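Local coordinates for protein carboxyl esterase NP (Bacillus subtilis, PDB 4CCW) that hydrolyses carboxylic esters, naproxen esters among them, to an alcohol and a carboxylate, at residues K198-Q201 against A202-W206. Numbering follows the deposited sequence.
Sequences KQFQ and AGVMW
F200 and V204 meet one turn apart on helix 194-205. CG2 of V204 lies over one face of the F200 ring, offset toward its rim, with the closest approach 4.3 Å from F200 CZ. With CG2 anti to its own carbonyl carbon, V204 also brings this methyl to 3.4 Å from F200 O, the carbonyl its amide binds. A beta-branched residue suits the place, since one methyl packs against the aromatic ring while V178 of helix 177-185 touches the same side chain. F65 meets the F200 ring edge-to-face, and L64, L172 and V178 also touch it.

Small residues suit the buried positions that follow. The methyl of A202 rests against K198 O (CB to O 3.5 Å) and touches T20 of helix 12-24, while at G203 a side chain would come close to F200 O. Q199 is buried too: OE1 bonds to T68 and S24, and NE2 to S66 and Y17, which satisfies the amide.

The solvent side is looser. K198 points away from A202-W206 and is exposed, a place that suits a charged residue, and Q201 is partly exposed, though it touches V178. M205 is exposed yet touches R16; its chi1 of -66° sets CG beside the backbone N and 3.4 Å from Q201 O, and the chain then runs extended.

Four i to i+4 backbone bonds hold the turns together, from A202 N to K198 O (3.0 Å) through M205 N to Q201 O (3.0 Å). W206 then leaves helical geometry, and K92 NZ binds the carbonyl oxygens of G203 and W206. Lying between strands 146-152 and 236-241, this C-terminal helix end is consistent with the cap of an alpha/beta hydrolase, with F200 about 5 Å from the bound (2-hydroxyethoxy)acetic acid.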
ATOM      1  N   LYS A 198      16.795  -6.572   1.032  1.00 33.97           N
ATOM      2  CA  LYS A 198      17.163  -7.697   0.173  1.00 34.94           C
ATOM      3  C   LYS A 198      15.989  -8.158  -0.685  1.00 33.38           C
ATOM      4  O   LYS A 198      16.166  -8.463  -1.867  1.00 33.54           O
ATOM      5  CB  LYS A 198      17.710  -8.878   0.988  1.00 37.18           C
ATOM      6  CG  LYS A 198      19.197  -8.802   1.295  1.00 40.34           C
ATOM      7  CD  LYS A 198      19.669 -10.090   1.956  1.00 43.43           C
ATOM      8  CE  LYS A 198      21.178 -10.110   2.154  1.00 47.15           C
ATOM      9  NZ  LYS A 198      21.691 -11.483   2.424  1.00 51.32           N
ATOM     10  N   GLN A 199      14.798  -8.205  -0.082  1.00 32.08           N
ATOM     11  CA  GLN A 199      13.576  -8.554  -0.807  1.00 31.29           C
ATOM     12  C   GLN A 199      13.212  -7.507  -1.857  1.00 30.57           C
ATOM     13  O   GLN A 199      12.819  -7.840  -2.978  1.00 30.58           O
ATOM     14  CB  GLN A 199      12.403  -8.777   0.161  1.00 31.47           C
ATOM     15  CG  GLN A 199      11.094  -9.146  -0.532  1.00 31.57           C
ATOM     16  CD  GLN A 199       9.864  -8.948   0.335  1.00 32.30           C
ATOM     17  OE1 GLN A 199       9.962  -8.698   1.531  1.00 32.94           O
ATOM     18  NE2 GLN A 199       8.698  -9.076  -0.270  1.00 32.49           N
ATOM     19  N   PHE A 200      13.323  -6.239  -1.484  1.00 29.65           N
ATOM     20  CA  PHE A 200      13.000  -5.151  -2.396  1.00 29.73           C
ATOM     21  C   PHE A 200      13.931  -5.220  -3.614  1.00 30.16           C
ATOM     22  O   PHE A 200      13.476  -5.115  -4.755  1.00 29.93           O
ATOM     23  CB  PHE A 200      13.086  -3.799  -1.673  1.00 29.90           C
ATOM     24  CG  PHE A 200      12.925  -2.613  -2.577  1.00 30.27           C
ATOM     25  CD1 PHE A 200      11.706  -2.352  -3.202  1.00 30.34           C
ATOM     26  CD2 PHE A 200      13.983  -1.731  -2.785  1.00 32.06           C
ATOM     27  CE1 PHE A 200      11.554  -1.257  -4.036  1.00 31.38           C
ATOM     28  CE2 PHE A 200      13.837  -0.633  -3.615  1.00 33.66           C
ATOM     29  CZ  PHE A 200      12.617  -0.387  -4.241  1.00 33.53           C
ATOM     30  N   GLN A 201      15.220  -5.434  -3.362  1.00 31.40           N
ATOM     31  CA  GLN A 201      16.207  -5.601  -4.422  1.00 33.92           C
ATOM     32  C   GLN A 201      15.858  -6.781  -5.334  1.00 33.37           C
ATOM     33  O   GLN A 201      15.929  -6.658  -6.569  1.00 33.95           O
ATOM     34  CB  GLN A 201      17.610  -5.788  -3.821  1.00 37.29           C
ATOM     35  CG  GLN A 201      18.094  -4.605  -2.989  1.00 39.91           C
ATOM     36  CD  GLN A 201      19.534  -4.747  -2.515  1.00 43.81           C
ATOM     37  OE1 GLN A 201      19.831  -5.525  -1.600  1.00 46.01           O
ATOM     38  NE2 GLN A 201      20.432  -3.980  -3.119  1.00 47.29           N
ATOM     39  N   ALA A 202      15.482  -7.913  -4.730  1.00 32.34           N
ATOM     40  CA  ALA A 202      15.192  -9.125  -5.503  1.00 32.77           C
ATOM     41  C   ALA A 202      13.950  -8.908  -6.361  1.00 31.45           C
ATOM     42  O   ALA A 202      13.875  -9.387  -7.496  1.00 32.31           O
ATOM     43  CB  ALA A 202      15.052 -10.350  -4.597  1.00 33.23           C
ATOM     44  N   GLY A 203      13.008  -8.128  -5.834  1.00 29.87           N
ATOM     45  CA  GLY A 203      11.836  -7.724  -6.590  1.00 29.81           C
ATOM     46  C   GLY A 203      12.208  -6.957  -7.836  1.00 30.83           C
ATOM     47  O   GLY A 203      11.716  -7.261  -8.924  1.00 31.62           O
ATOM     48  N   VAL A 204      13.101  -5.975  -7.682  1.00 30.99           N
ATOM     49  CA  VAL A 204      13.554  -5.145  -8.796  1.00 32.87           C
ATOM     50  C   VAL A 204      14.290  -5.983  -9.850  1.00 34.76           C
ATOM     51  O   VAL A 204      14.126  -5.758 -11.049  1.00 35.82           O
ATOM     52  CB  VAL A 204      14.423  -3.966  -8.306  1.00 33.91           C
ATOM     53  CG1 VAL A 204      15.053  -3.230  -9.470  1.00 36.84           C
ATOM     54  CG2 VAL A 204      13.571  -3.011  -7.466  1.00 33.04           C
ATOM     55  N   MET A 205      15.066  -6.964  -9.393  1.00 36.14           N
ATOM     56  CA  MET A 205      15.795  -7.857 -10.299  1.00 39.78           C
ATOM     57  C   MET A 205      14.873  -8.853 -11.022  1.00 38.89           C
ATOM     58  O   MET A 205      15.237  -9.379 -12.082  1.00 41.00           O
ATOM     59  CB  MET A 205      16.927  -8.579  -9.554  1.00 43.15           C
ATOM     60  CG  MET A 205      18.039  -7.655  -9.065  1.00 47.78           C
ATOM     61  SD  MET A 205      19.191  -8.421  -7.897  1.00 55.27           S
ATOM     62  CE  MET A 205      20.539  -7.243  -7.897  1.00 56.91           C
ATOM     63  N   TRP A 206      13.689  -9.101 -10.464  1.00 49.34           N
ATOM     64  CA  TRP A 206      12.711  -9.996 -11.086  1.00 48.43           C
ATOM     65  C   TRP A 206      11.888  -9.261 -12.110  1.00 50.22           C
ATOM     66  O   TRP A 206      10.899  -8.595 -11.781  1.00 47.67           O
ATOM     67  CB  TRP A 206      11.834 -10.666 -10.021  1.00 45.72           C
ATOM     68  CG  TRP A 206      10.819 -11.647 -10.562  1.00 48.01           C
ATOM     69  CD1 TRP A 206      10.926 -12.452 -11.697  1.00 52.35           C
ATOM     70  CD2 TRP A 206       9.512 -11.983  -9.982  1.00 50.01           C
ATOM     71  NE1 TRP A 206       9.803 -13.220 -11.859  1.00 57.21           N
ATOM     72  CE2 TRP A 206       8.920 -12.997 -10.864  1.00 56.18           C
ATOM     73  CE3 TRP A 206       8.804 -11.570  -8.860  1.00 50.45           C
ATOM     74  CZ2 TRP A 206       7.669 -13.544 -10.620  1.00 62.64           C
ATOM     75  CZ3 TRP A 206       7.539 -12.129  -8.624  1.00 56.63           C
ATOM     76  CH2 TRP A 206       6.989 -13.094  -9.483  1.00 62.64           C
TER